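Local coordinates for protein beta-glucuronidase (uncultured Clostridium sp., PDB 6U7J) that hydrolyses beta-D-glucuronides as a family 2 glycosyl hydrolase of gut bacteria, and probably helps to reactivate estrogens from their glucuronide conjugates, at residues L329-A334 with A585-W590; V363-M368 with A390-V395; M55-S60 with S182-P187; D91-L96 with R189-P194. One frame throughout, in Å; residues are numbered along the deposited sequence.

Contact 1 (L329-A334 with A585-W590)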
loop_
_atom_site.group_PDB
_atom_site.type_symbol
_atom_site.label_atom_id
_atom_site.label_comp_id
_atom_site.label_asym_id
_atom_site.label_seq_id
_atom_site.Cartn_x
_atom_site.Cartn_y
_atom_site.Cartn_z
ATOM N N LEU B 329 -18.356 -2.726 -16.090
ATOM C CA LEU B 329 -19.225 -1.721 -16.692
ATOM C C LEU B 329 -20.677 -1.969 -16.316
ATOM O O LEU B 329 -21.404 -1.044 -15.940
ATOM C CB LEU B 329 -19.071 -1.729 -18.214
ATOM C CG LEU B 329 -17.779 -1.146 -18.770
ATOM C CD1 LEU B 329 -17.702 -1.384 -20.273
ATOM C CD2 LEU B 329 -17.654 0.344 -18.442
ATOM N N LYS B 330 -21.116 -3.221 -16.415
ATOM C CA LYS B 330 -22.487 -3.547 -16.057
ATOM C C LYS B 330 -22.728 -3.346 -14.564
ATOM O O LYS B 330 -23.786 -2.852 -14.160
ATOM C CB LYS B 330 -22.795 -4.986 -16.465
ATOM C CG LYS B 330 -24.216 -5.433 -16.130
ATOM C CD LYS B 330 -24.345 -6.936 -16.326
ATOM C CE LYS B 330 -25.785 -7.387 -16.227
ATOM N NZ LYS B 330 -26.612 -6.750 -17.299
ATOM N N TRP B 331 -21.756 -3.717 -13.731
ATOM C CA TRP B 331 -21.929 -3.596 -12.286
ATOM C C TRP B 331 -22.043 -2.136 -11.877
ATOM O O TRP B 331 -22.926 -1.768 -11.098
ATOM C CB TRP B 331 -20.767 -4.284 -11.563
ATOM C CG TRP B 331 -20.718 -4.037 -10.068
ATOM C CD1 TRP B 331 -21.379 -4.736 -9.086
ATOM C CD2 TRP B 331 -19.946 -3.041 -9.397
ATOM N NE1 TRP B 331 -21.066 -4.228 -7.848
ATOM C CE2 TRP B 331 -20.192 -3.184 -8.009
ATOM C CE3 TRP B 331 -19.064 -2.042 -9.830
ATOM C CZ2 TRP B 331 -19.597 -2.359 -7.057
ATOM C CZ3 TRP B 331 -18.474 -1.215 -8.880
ATOM C CH2 TRP B 331 -18.744 -1.384 -7.507
ATOM N N ILE B 332 -21.186 -1.277 -12.430
ATOM C CA ILE B 332 -21.194 0.128 -12.043
ATOM C C ILE B 332 -22.346 0.901 -12.660
ATOM O O ILE B 332 -22.554 2.061 -12.291
ATOM C CB ILE B 332 -19.852 0.792 -12.409
ATOM C CG1 ILE B 332 -19.577 1.994 -11.488
ATOM C CG2 ILE B 332 -19.826 1.147 -13.885
ATOM C CD1 ILE B 332 -18.125 2.440 -11.426
ATOM N N GLY B 333 -23.114 0.294 -13.568
ATOM C CA GLY B 333 -24.212 0.990 -14.220
ATOM C C GLY B 333 -23.828 1.775 -15.458
ATOM O O GLY B 333 -24.627 2.594 -15.932
ATOM N N ALA B 334 -22.624 1.578 -15.982
ATOM C CA ALA B 334 -22.245 2.261 -17.205
ATOM C C ALA B 334 -23.046 1.702 -18.383
ATOM O O ALA B 334 -23.527 0.565 -18.353
ATOM C CB ALA B 334 -20.741 2.112 -17.449
ATOM N N ALA B 585 -19.848 4.930 -5.014
ATOM C CA ALA B 585 -20.721 6.094 -5.111
ATOM C C ALA B 585 -21.178 6.309 -6.544
ATOM O O ALA B 585 -22.356 6.594 -6.785
ATOM C CB ALA B 585 -20.010 7.341 -4.584
ATOM N N ILE B 586 -20.262 6.172 -7.511
ATOM C CA ILE B 586 -20.641 6.303 -8.919
ATOM C C ILE B 586 -21.728 5.301 -9.264
ATOM O O ILE B 586 -22.716 5.644 -9.921
ATOM C CB ILE B 586 -19.413 6.132 -9.840
ATOM C CG1 ILE B 586 -18.433 7.299 -9.675
ATOM C CG2 ILE B 586 -19.833 5.993 -11.302
ATOM C CD1 ILE B 586 -16.972 6.892 -9.950
ATOM N N ARG B 587 -21.576 4.051 -8.803
ATOM C CA ARG B 587 -22.578 3.021 -9.072
ATOM C C ARG B 587 -23.962 3.454 -8.583
ATOM O O ARG B 587 -24.959 3.318 -9.309
ATOM C CB ARG B 587 -22.172 1.692 -8.422
ATOM C CG ARG B 587 -23.192 0.570 -8.621
ATOM C CD ARG B 587 -22.707 -0.835 -8.221
ATOM N NE ARG B 587 -23.342 -1.280 -6.983
ATOM C CZ ARG B 587 -24.150 -2.328 -6.851
ATOM N NH1 ARG B 587 -24.661 -2.589 -5.660
ATOM N NH2 ARG B 587 -24.454 -3.115 -7.876
ATOM N N GLU B 588 -24.047 3.976 -7.353
ATOM C CA GLU B 588 -25.349 4.374 -6.818
ATOM C C GLU B 588 -25.991 5.461 -7.671
ATOM O O GLU B 588 -27.202 5.445 -7.896
ATOM C CB GLU B 588 -25.227 4.844 -5.365
ATOM C CG GLU B 588 -24.893 3.723 -4.374
ATOM C CD GLU B 588 -25.961 2.628 -4.312
ATOM O OE1 GLU B 588 -27.107 2.929 -3.899
ATOM O OE2 GLU B 588 -25.648 1.466 -4.666
ATOM N N ARG B 589 -25.205 6.410 -8.166
ATOM C CA ARG B 589 -25.763 7.402 -9.078
ATOM C C ARG B 589 -26.211 6.764 -10.401
ATOM O O ARG B 589 -27.378 6.871 -10.793
ATOM C CB ARG B 589 -24.735 8.500 -9.316
ATOM C CG ARG B 589 -25.069 9.464 -10.435
ATOM C CD ARG B 589 -23.925 10.435 -10.563
ATOM N NE ARG B 589 -24.008 11.319 -11.720
ATOM C CZ ARG B 589 -24.744 12.422 -11.764
ATOM N NH1 ARG B 589 -24.742 13.181 -12.853
ATOM N NH2 ARG B 589 -25.497 12.757 -10.724
ATOM N N TRP B 590 -25.302 6.078 -11.103
ATOM C CA TRP B 590 -25.644 5.616 -12.451
ATOM C C TRP B 590 -26.741 4.556 -12.438
ATOM O O TRP B 590 -27.553 4.504 -13.364
ATOM C CB TRP B 590 -24.410 5.068 -13.174
ATOM C CG TRP B 590 -23.473 6.131 -13.682
ATOM C CD1 TRP B 590 -23.699 7.475 -13.741
ATOM C CD2 TRP B 590 -22.144 5.928 -14.183
ATOM N NE1 TRP B 590 -22.593 8.124 -14.244
ATOM C CE2 TRP B 590 -21.627 7.194 -14.529
ATOM C CE3 TRP B 590 -21.344 4.799 -14.369
ATOM C CZ2 TRP B 590 -20.344 7.361 -15.050
ATOM C CZ3 TRP B 590 -20.060 4.967 -14.882
ATOM C CH2 TRP B 590 -19.579 6.234 -15.225
#

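Contact 2 (V363-M368 with A390-V395)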
loop_
_atom_site.group_PDB
_atom_site.type_symbol
_atom_site.label_atom_id
_atom_site.label_comp_id
_atom_site.label_asym_id
_atom_site.label_seq_id
_atom_site.Cartn_x
_atom_site.Cartn_y
_atom_site.Cartn_z
ATOM N N VAL B 363 -10.292 7.771 -33.694
ATOM C CA VAL B 363 -9.029 7.549 -34.413
ATOM C C VAL B 363 -7.859 8.116 -33.608
ATOM O O VAL B 363 -8.056 9.011 -32.778
ATOM C CB VAL B 363 -9.062 8.157 -35.830
ATOM C CG1 VAL B 363 -10.045 7.390 -36.721
ATOM C CG2 VAL B 363 -9.365 9.654 -35.796
ATOM N N PRO B 364 -6.622 7.657 -33.829
ATOM C CA PRO B 364 -5.520 8.104 -32.965
ATOM C C PRO B 364 -4.957 9.472 -33.327
ATOM O O PRO B 364 -3.738 9.672 -33.305
ATOM C CB PRO B 364 -4.460 7.007 -33.141
ATOM C CG PRO B 364 -5.036 6.010 -34.163
ATOM C CD PRO B 364 -6.161 6.710 -34.856
ATOM N N ALA B 365 -5.832 10.422 -33.640
ATOM C CA ALA B 365 -5.436 11.813 -33.862
ATOM C C ALA B 365 -5.297 12.541 -32.519
ATOM O O ALA B 365 -6.033 13.469 -32.180
ATOM C CB ALA B 365 -6.444 12.497 -34.773
ATOM N N VAL B 366 -4.326 12.074 -31.746
ATOM C CA VAL B 366 -4.067 12.540 -30.394
ATOM C C VAL B 366 -2.627 13.014 -30.348
ATOM O O VAL B 366 -1.759 12.479 -31.051
ATOM C CB VAL B 366 -4.327 11.424 -29.352
ATOM C CG1 VAL B 366 -3.359 10.263 -29.558
ATOM C CG2 VAL B 366 -4.259 11.969 -27.915
ATOM N N GLY B 367 -2.371 14.038 -29.537
ATOM C CA GLY B 367 -1.032 14.578 -29.457
ATOM C C GLY B 367 -0.757 15.777 -30.333
ATOM O O GLY B 367 0.397 16.215 -30.400
ATOM N N MET B 368 -1.774 16.336 -30.996
ATOM C CA MET B 368 -1.602 17.544 -31.804
ATOM C C MET B 368 -1.692 18.785 -30.910
ATOM O O MET B 368 -2.519 19.679 -31.092
ATOM C CB MET B 368 -2.633 17.589 -32.926
ATOM C CG MET B 368 -2.634 16.384 -33.842
ATOM S SD MET B 368 -4.110 16.324 -34.884
ATOM C CE MET B 368 -3.575 15.122 -36.107
ATOM N N ALA B 390 -3.719 14.175 -44.974
ATOM C CA ALA B 390 -4.055 13.085 -45.887
ATOM C C ALA B 390 -4.011 11.744 -45.165
ATOM O O ALA B 390 -4.883 10.890 -45.373
ATOM C CB ALA B 390 -3.117 13.081 -47.091
ATOM N N TYR B 391 -3.028 11.563 -44.270
ATOM C CA TYR B 391 -2.957 10.315 -43.520
ATOM C C TYR B 391 -4.131 10.205 -42.543
ATOM O O TYR B 391 -4.708 9.125 -42.370
ATOM C CB TYR B 391 -1.603 10.215 -42.806
ATOM C CG TYR B 391 -1.501 8.972 -41.963
ATOM C CD1 TYR B 391 -1.507 7.719 -42.555
ATOM C CD2 TYR B 391 -1.448 9.052 -40.568
ATOM C CE1 TYR B 391 -1.442 6.578 -41.799
ATOM C CE2 TYR B 391 -1.371 7.914 -39.795
ATOM C CZ TYR B 391 -1.373 6.681 -40.418
ATOM O OH TYR B 391 -1.314 5.541 -39.670
ATOM N N HIS B 392 -4.529 11.328 -41.949
ATOM C CA HIS B 392 -5.676 11.364 -41.041
ATOM C C HIS B 392 -6.959 10.923 -41.751
ATOM O O HIS B 392 -7.739 10.121 -41.219
ATOM C CB HIS B 392 -5.792 12.785 -40.487
ATOM C CG HIS B 392 -6.695 12.940 -39.300
ATOM N ND1 HIS B 392 -6.680 14.075 -38.517
ATOM C CD2 HIS B 392 -7.655 12.139 -38.782
ATOM C CE1 HIS B 392 -7.582 13.962 -37.560
ATOM N NE2 HIS B 392 -8.180 12.792 -37.688
ATOM N N LYS B 393 -7.194 11.434 -42.966
ATOM C CA LYS B 393 -8.329 10.964 -43.761
ATOM C C LYS B 393 -8.221 9.470 -44.058
ATOM O O LYS B 393 -9.216 8.737 -43.984
ATOM C CB LYS B 393 -8.422 11.739 -45.078
ATOM C CG LYS B 393 -8.648 13.230 -44.949
ATOM C CD LYS B 393 -9.043 13.796 -46.308
ATOM C CE LYS B 393 -8.533 15.203 -46.505
ATOM N NZ LYS B 393 -8.791 15.674 -47.903
ATOM N N GLN B 394 -7.021 8.998 -44.402
ATOM C CA GLN B 394 -6.874 7.581 -44.712
ATOM C C GLN B 394 -7.162 6.703 -43.497
ATOM O O GLN B 394 -7.720 5.609 -43.640
ATOM C CB GLN B 394 -5.477 7.309 -45.266
ATOM C CG GLN B 394 -5.197 8.070 -46.553
ATOM C CD GLN B 394 -3.761 7.921 -47.030
ATOM O OE1 GLN B 394 -2.847 7.683 -46.229
ATOM N NE2 GLN B 394 -3.550 8.056 -48.341
ATOM N N VAL B 395 -6.783 7.146 -42.291
ATOM C CA VAL B 395 -7.069 6.312 -41.121
ATOM C C VAL B 395 -8.567 6.304 -40.832
ATOM O O VAL B 395 -9.127 5.279 -40.419
ATOM C CB VAL B 395 -6.241 6.783 -39.911
ATOM C CG1 VAL B 395 -6.739 6.141 -38.621
ATOM C CG2 VAL B 395 -4.768 6.447 -40.133
#

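Contact 3 (M55-S60 with S182-P187)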
loop_
_atom_site.group_PDB
_atom_site.type_symbol
_atom_site.label_atom_id
_atom_site.label_comp_id
_atom_site.label_asym_id
_atom_site.label_seq_id
_atom_site.Cartn_x
_atom_site.Cartn_y
_atom_site.Cartn_z
ATOM N N MET B 55 9.087 -14.239 -27.342
ATOM C CA MET B 55 8.191 -13.122 -27.157
ATOM C C MET B 55 6.772 -13.576 -27.485
ATOM O O MET B 55 6.552 -14.157 -28.558
ATOM C CB MET B 55 8.575 -11.920 -28.026
ATOM C CG MET B 55 7.773 -10.636 -27.703
ATOM S SD MET B 55 8.127 -9.908 -26.060
ATOM C CE MET B 55 9.895 -9.713 -26.063
ATOM N N PRO B 56 5.815 -13.354 -26.591
ATOM C CA PRO B 56 4.435 -13.767 -26.869
ATOM C C PRO B 56 3.770 -12.846 -27.872
ATOM O O PRO B 56 4.103 -11.661 -27.986
ATOM C CB PRO B 56 3.742 -13.667 -25.500
ATOM C CG PRO B 56 4.560 -12.628 -24.737
ATOM C CD PRO B 56 5.989 -12.811 -25.226
ATOM N N VAL B 57 2.805 -13.411 -28.596
ATOM C CA VAL B 57 1.960 -12.680 -29.534
ATOM C C VAL B 57 0.534 -13.175 -29.320
ATOM O O VAL B 57 0.302 -14.391 -29.348
ATOM C CB VAL B 57 2.414 -12.886 -30.989
ATOM C CG1 VAL B 57 1.388 -12.297 -31.961
ATOM C CG2 VAL B 57 3.766 -12.260 -31.221
ATOM N N PRO B 58 -0.450 -12.287 -29.085
ATOM C CA PRO B 58 -0.309 -10.830 -29.044
ATOM C C PRO B 58 0.130 -10.301 -27.667
ATOM O O PRO B 58 -0.181 -10.928 -26.658
ATOM C CB PRO B 58 -1.722 -10.346 -29.380
ATOM C CG PRO B 58 -2.604 -11.411 -28.794
ATOM C CD PRO B 58 -1.851 -12.709 -28.883
ATOM N N SER B 59 0.803 -9.145 -27.657
ATOM C CA SER B 59 1.402 -8.535 -26.467
ATOM C C SER B 59 2.284 -7.382 -26.919
ATOM O O SER B 59 2.781 -7.391 -28.048
ATOM C CB SER B 59 2.246 -9.543 -25.661
ATOM O OG SER B 59 2.796 -8.958 -24.485
ATOM N N SER B 60 2.444 -6.373 -26.071
ATOM C CA SER B 60 3.562 -5.456 -26.209
ATOM C C SER B 60 4.838 -6.172 -25.766
ATOM O O SER B 60 4.795 -7.088 -24.939
ATOM C CB SER B 60 3.328 -4.203 -25.352
ATOM O OG SER B 60 2.027 -3.637 -25.553
ATOM N N SER B 182 4.846 -0.938 -27.881
ATOM C CA SER B 182 5.062 -1.411 -29.234
ATOM C C SER B 182 5.053 -2.930 -29.236
ATOM O O SER B 182 5.341 -3.572 -28.222
ATOM C CB SER B 182 6.383 -0.870 -29.788
ATOM O OG SER B 182 6.567 -1.242 -31.139
ATOM N N GLY B 183 4.709 -3.498 -30.383
ATOM C CA GLY B 183 4.720 -4.934 -30.579
ATOM C C GLY B 183 3.579 -5.352 -31.486
ATOM O O GLY B 183 3.023 -4.540 -32.213
ATOM N N ILE B 184 3.241 -6.638 -31.436
ATOM C CA ILE B 184 2.127 -7.200 -32.190
ATOM C C ILE B 184 0.989 -7.406 -31.196
ATOM O O ILE B 184 0.935 -8.419 -30.496
ATOM C CB ILE B 184 2.519 -8.500 -32.900
ATOM C CG1 ILE B 184 3.734 -8.258 -33.815
ATOM C CG2 ILE B 184 1.351 -9.056 -33.712
ATOM C CD1 ILE B 184 4.228 -9.510 -34.549
ATOM N N HIS B 185 0.051 -6.459 -31.160
ATOM C CA HIS B 185 -0.934 -6.366 -30.089
ATOM C C HIS B 185 -2.194 -7.186 -30.315
ATOM O O HIS B 185 -2.964 -7.368 -29.360
ATOM C CB HIS B 185 -1.339 -4.905 -29.882
ATOM C CG HIS B 185 -0.250 -4.066 -29.298
ATOM N ND1 HIS B 185 -0.032 -2.762 -29.677
ATOM C CD2 HIS B 185 0.683 -4.350 -28.357
ATOM C CE1 HIS B 185 0.978 -2.270 -28.979
ATOM N NE2 HIS B 185 1.437 -3.218 -28.180
ATOM N N ARG B 186 -2.437 -7.667 -31.531
ATOM C CA ARG B 186 -3.677 -8.337 -31.892
ATOM C C ARG B 186 -3.384 -9.607 -32.675
ATOM O O ARG B 186 -2.284 -9.773 -33.209
ATOM C CB ARG B 186 -4.579 -7.382 -32.691
ATOM C CG ARG B 186 -5.065 -6.245 -31.796
ATOM C CD ARG B 186 -5.937 -5.222 -32.480
ATOM N NE ARG B 186 -6.054 -4.045 -31.627
ATOM C CZ ARG B 186 -6.472 -2.858 -32.040
ATOM N NH1 ARG B 186 -6.829 -2.678 -33.313
ATOM N NH2 ARG B 186 -6.529 -1.856 -31.179
ATOM N N PRO B 187 -4.328 -10.552 -32.702
ATOM C CA PRO B 187 -4.059 -11.868 -33.300
ATOM C C PRO B 187 -3.547 -11.776 -34.731
ATOM O O PRO B 187 -4.007 -10.949 -35.521
ATOM C CB PRO B 187 -5.426 -12.561 -33.256
ATOM C CG PRO B 187 -6.125 -11.929 -32.104
ATOM C CD PRO B 187 -5.646 -10.506 -32.042
#

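Contact 4 (D91-L96 with R189-P194)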
loop_
_atom_site.group_PDB
_atom_site.type_symbol
_atom_site.label_atom_id
_atom_site.label_comp_id
_atom_site.label_asym_id
_atom_site.label_seq_id
_atom_site.Cartn_x
_atom_site.Cartn_y
_atom_site.Cartn_z
ATOM N N ASP B 91 -5.877 -25.364 -53.371
ATOM C CA ASP B 91 -6.388 -24.448 -54.384
ATOM C C ASP B 91 -7.181 -23.288 -53.790
ATOM O O ASP B 91 -8.027 -22.706 -54.479
ATOM C CB ASP B 91 -7.251 -25.214 -55.388
ATOM C CG ASP B 91 -6.434 -26.128 -56.268
ATOM O OD1 ASP B 91 -5.498 -25.626 -56.926
ATOM O OD2 ASP B 91 -6.710 -27.344 -56.287
ATOM N N GLN B 92 -6.933 -22.933 -52.533
ATOM C CA GLN B 92 -7.707 -21.860 -51.930
ATOM C C GLN B 92 -6.969 -20.527 -52.042
ATOM O O GLN B 92 -5.761 -20.468 -52.272
ATOM C CB GLN B 92 -8.025 -22.186 -50.470
ATOM C CG GLN B 92 -8.671 -23.548 -50.258
ATOM C CD GLN B 92 -9.852 -23.790 -51.188
ATOM O OE1 GLN B 92 -9.827 -24.700 -52.022
ATOM N NE2 GLN B 92 -10.891 -22.977 -51.049
ATOM N N ARG B 93 -7.728 -19.447 -51.920
ATOM C CA ARG B 93 -7.127 -18.145 -51.675
ATOM C C ARG B 93 -6.540 -18.126 -50.265
ATOM O O ARG B 93 -7.192 -18.565 -49.312
ATOM C CB ARG B 93 -8.174 -17.044 -51.843
ATOM C CG ARG B 93 -7.614 -15.634 -51.768
ATOM C CD ARG B 93 -8.678 -14.619 -52.154
ATOM N NE ARG B 93 -8.473 -13.321 -51.515
ATOM C CZ ARG B 93 -9.153 -12.890 -50.453
ATOM N NH1 ARG B 93 -10.082 -13.657 -49.896
ATOM N NH2 ARG B 93 -8.906 -11.685 -49.945
ATOM N N LEU B 94 -5.296 -17.665 -50.137
ATOM C CA LEU B 94 -4.581 -17.627 -48.864
ATOM C C LEU B 94 -4.299 -16.181 -48.493
ATOM O O LEU B 94 -3.703 -15.444 -49.287
ATOM C CB LEU B 94 -3.265 -18.409 -48.934
ATOM C CG LEU B 94 -3.314 -19.860 -49.418
ATOM C CD1 LEU B 94 -1.944 -20.504 -49.235
ATOM C CD2 LEU B 94 -4.381 -20.686 -48.734
ATOM N N VAL B 95 -4.711 -15.782 -47.287
ATOM C CA VAL B 95 -4.604 -14.397 -46.831
ATOM C C VAL B 95 -3.951 -14.362 -45.449
ATOM O O VAL B 95 -4.374 -15.078 -44.532
ATOM C CB VAL B 95 -5.981 -13.703 -46.794
ATOM C CG1 VAL B 95 -5.831 -12.240 -46.366
ATOM C CG2 VAL B 95 -6.669 -13.799 -48.161
ATOM N N LEU B 96 -2.945 -13.503 -45.295
ATOM C CA LEU B 96 -2.273 -13.284 -44.019
ATOM C C LEU B 96 -2.808 -12.001 -43.398
ATOM O O LEU B 96 -2.598 -10.911 -43.941
ATOM C CB LEU B 96 -0.771 -13.179 -44.226
ATOM C CG LEU B 96 0.075 -13.262 -42.973
ATOM C CD1 LEU B 96 -0.120 -14.647 -42.335
ATOM C CD2 LEU B 96 1.543 -13.012 -43.347
ATOM N N ARG B 189 -3.397 -14.021 -38.154
ATOM C CA ARG B 189 -4.233 -15.076 -38.702
ATOM C C ARG B 189 -3.838 -15.346 -40.148
ATOM O O ARG B 189 -3.625 -14.411 -40.925
ATOM C CB ARG B 189 -5.725 -14.704 -38.632
ATOM C CG ARG B 189 -6.185 -14.186 -37.282
ATOM C CD ARG B 189 -7.691 -14.360 -37.082
ATOM N NE ARG B 189 -8.170 -13.702 -35.865
ATOM C CZ ARG B 189 -9.092 -14.192 -35.036
ATOM N NH1 ARG B 189 -9.667 -15.369 -35.272
ATOM N NH2 ARG B 189 -9.436 -13.495 -33.959
ATOM N N LEU B 190 -3.715 -16.627 -40.492
ATOM C CA LEU B 190 -3.712 -17.080 -41.879
ATOM C C LEU B 190 -5.069 -17.719 -42.150
ATOM O O LEU B 190 -5.475 -18.634 -41.430
ATOM C CB LEU B 190 -2.586 -18.078 -42.141
ATOM C CG LEU B 190 -2.507 -18.577 -43.589
ATOM C CD1 LEU B 190 -1.857 -17.530 -44.490
ATOM C CD2 LEU B 190 -1.750 -19.888 -43.668
ATOM N N TYR B 191 -5.774 -17.238 -43.172
ATOM C CA TYR B 191 -7.107 -17.749 -43.440
ATOM C C TYR B 191 -7.299 -18.015 -44.934
ATOM O O TYR B 191 -6.625 -17.423 -45.775
ATOM C CB TYR B 191 -8.183 -16.796 -42.907
ATOM C CG TYR B 191 -8.407 -15.481 -43.636
ATOM C CD1 TYR B 191 -9.301 -15.397 -44.716
ATOM C CD2 TYR B 191 -7.827 -14.307 -43.182
ATOM C CE1 TYR B 191 -9.561 -14.188 -45.353
ATOM C CE2 TYR B 191 -8.080 -13.085 -43.808
ATOM C CZ TYR B 191 -8.956 -13.033 -44.896
ATOM O OH TYR B 191 -9.217 -11.833 -45.532
ATOM N N CYS B 192 -8.233 -18.917 -45.257
ATOM C CA CYS B 192 -8.487 -19.293 -46.636
ATOM C C CYS B 192 -9.927 -18.973 -47.040
ATOM O O CYS B 192 -10.827 -18.869 -46.195
ATOM C CB CYS B 192 -8.141 -20.795 -46.899
ATOM S SG CYS B 192 -9.172 -22.046 -46.121
ATOM N N THR B 193 -10.119 -18.726 -48.336
ATOM C CA THR B 193 -11.417 -18.573 -48.982
ATOM C C THR B 193 -11.366 -19.225 -50.360
ATOM O O THR B 193 -10.279 -19.492 -50.893
ATOM C CB THR B 193 -11.855 -17.107 -49.165
ATOM O OG1 THR B 193 -11.119 -16.503 -50.238
ATOM C CG2 THR B 193 -11.716 -16.261 -47.879
ATOM N N PRO B 194 -12.529 -19.485 -50.964
ATOM C CA PRO B 194 -12.557 -19.810 -52.396
ATOM C C PRO B 194 -11.992 -18.659 -53.219
ATOM O O PRO B 194 -11.969 -17.503 -52.781
ATOM C CB PRO B 194 -14.047 -20.026 -52.689
ATOM C CG PRO B 194 -14.649 -20.398 -51.357
ATOM C CD PRO B 194 -13.865 -19.615 -50.344
HETATM O O HOH W 1 -10.777 -12.037 -47.928
#

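Contact 1 (L329-A334 with A585-W590)
Trp-331 offers one face of its indole to Arg-587. CD of Arg-587 sits over the six-membered ring, 3.6 Å from its centroid, and the guanidinium lies flat beyond it toward NE1, its plane 9° from that of the ring. With CG of Arg-587 anti to the backbone N the chain runs out across the indole, and the bend at chi3 (107°) lays the charged end down; the broad indole face suits a flat cation, which can stack on it. Ile-332 comes next, a branched residue that fills two directions: CD1 meets CG2 of Ile-586 at 3.9 Å, while CG2 comes in the plane of the Trp-590 ring at its edge, 4.0 Å from CZ3. Its carbonyl O takes a nearly straight CA-H...O contact from Arg-587 CA, 3.4 Å away. Gly-333 follows with positive phi (87°), a backbone shape that favours glycine, and its backbone passes close to CB of Trp-590. Ala-334 stays small, its CB 3.9 Å from CZ3 of Trp-590. The indole NH of Trp-590 is bonded to Glu-548 of strand 545-551. Gly-333 ends helix 319-332 in a Schellman motif, packed against helix 581-592 on the outside of the TIM barrel.

Contact 2 (V363-M368 with A390-V395)
Val-363 to Met-368 form an irregular loop beside one face of the helical segment 390-395; the nearest CA atoms, those of Val-363 and Val-395, are 7.1 Å apart, so side chains alone bridge the gap. An inverse gamma turn centred on Ala-365 directs its methyl at the helix. CB of Ala-365 meets the His-392 ring at CE1, 3.3 Å away; a small residue suits so close an approach. The imidazole reaches the loop because its CG stands anti to the backbone N (chi1 -166°). CG2 of Val-363 lies 3.9 Å from NE2 of His-392, the side chains crossing at about a right angle, and the flexible, extended Met-368 brings CE to 4.1 Å from ND1. Both ring nitrogens are satisfied, ND1 by the hydroxyl of Tyr-428 and NE2 by the carbonyl of Ile-414, which fixes the rotation of the ring. CG1 of Val-395 touches both CD of Pro-364, at 3.9 Å, and CG1 of Val-363, at 4.0 Å, compact apolar groups suited to a closed interior. The loop leaves barrel strand 358-362, hydrogen-bonds through the backbone of Val-363 and Ala-365 to strand 409-416, and is covered by helix 386-403, with helix 424-439 touching Met-368 and His-392.

Contact 3 (M55-S60 with S182-P187)
His-185 and Ser-60 are brought together by their first torsions: the imidazole has CG anti to its carbonyl carbon (chi1 -69°), and OG of Ser-60 takes the corresponding place (chi1 -49°), meeting the ring at its edge near the ring plane. NE2 of His-185 gives OG of Ser-60 a short but bent, weak hydrogen bond of 2.7 Å. OG also accepts from the backbone N of Lys-315 and lies in a weak hydrogen bond with Arg-313 O; a small hydroxyl suits this. A stronger link is the backbone one, Ser-59 N to Ile-184 O at 2.9 Å. The same carbonyl receives a CA-H...O contact from Pro-58 CA. A cis peptide bond precedes Pro-58, a residue type that tolerates it, and bends the chain here in the sugar-binding domain of the family 2 glycosyl hydrolases, where the loosely paired antiparallel strands 59-60 and 183-184 lie beside the main sheet. CB of Pro-58 rests 3.2 Å from the carbonyl O of His-185. Gly-183 packs its backbone against Ser-59 and Ser-60, at phi and psi that favour glycine. CG1 of the branched Val-57 packs on CG2 of Ile-184 at 3.7 Å, and both side chains touch Tyr-79 of strand 76-85.

Contact 4 (D91-L96 with R189-P194)
Arg-93 to Leu-96 and Arg-189 to Thr-193 pair as antiparallel strands whose axes lie 4.8 Å apart, their directions 157° from one another. Backbone hydrogen bonds couple Arg-93 with Thr-193 and Val-95 with Tyr-191. In the second pair, Val-95 N to Tyr-191 O and Tyr-191 N to Val-95 O both measure 2.9 Å. At the intervening non-hydrogen-bonded pair, CA of Cys-192 makes a CA-H...O contact with Arg-93 O.

Polar side chains add a second grip. The extended Arg-93 runs alongside Thr-193, and its NH1 gives OG1 of Thr-193 a 3.0 Å hydrogen bond in the guanidinium plane. OG1, placed between the backbone N and carbonyl carbon (chi1 75°), in turn donates to Pro-194 O, a double role that a threonine hydroxyl fills well. A water accepts from NH1 of Arg-93 and donates to OH of Tyr-191, which is itself bonded to Glu-125.

Apolar contacts occur on both faces. On the side of Arg-93, CB of Val-95 stands over the Tyr-191 ring in a CH-pi contact, 3.8 Å from the centroid; CG2 of Val-95 also covers the guanidinium of Arg-93. On the other face, CD1 of Leu-96 meets CD1 of Leu-190 at 4.0 Å, and CB of the small Cys-192 meets CD2 of Leu-94 at 4.2 Å.

Strand 93-98 also pairs with strand 124-127, and strand 188-193 with strand 20-32, while Val-85 and Phe-83 of strand 76-85 pack on Leu-94 and Leu-190.

How the contacts relate
Contacts 3 and 4 belong to the N-terminal sugar-binding domain, contacts 1 and 2 to the TIM barrel. Contacts 3 and 4 interlock along the chain: 55-60 and 91-96 come before 182-187 and 189-194, and strand 183-184 is followed, after three residues, by strand 188-193; their centres are 22 Å apart. In the barrel, contact 2 falls entirely within the long span between the segments of contact 1, which brings the last helix back to an early one; their centres lie 33 Å apart. Contact 3 approaches contact 2 to about 9 Å between nearest atoms, placing the two domains side by side, whereas contacts 1 and 4 are 44 Å apart between centres.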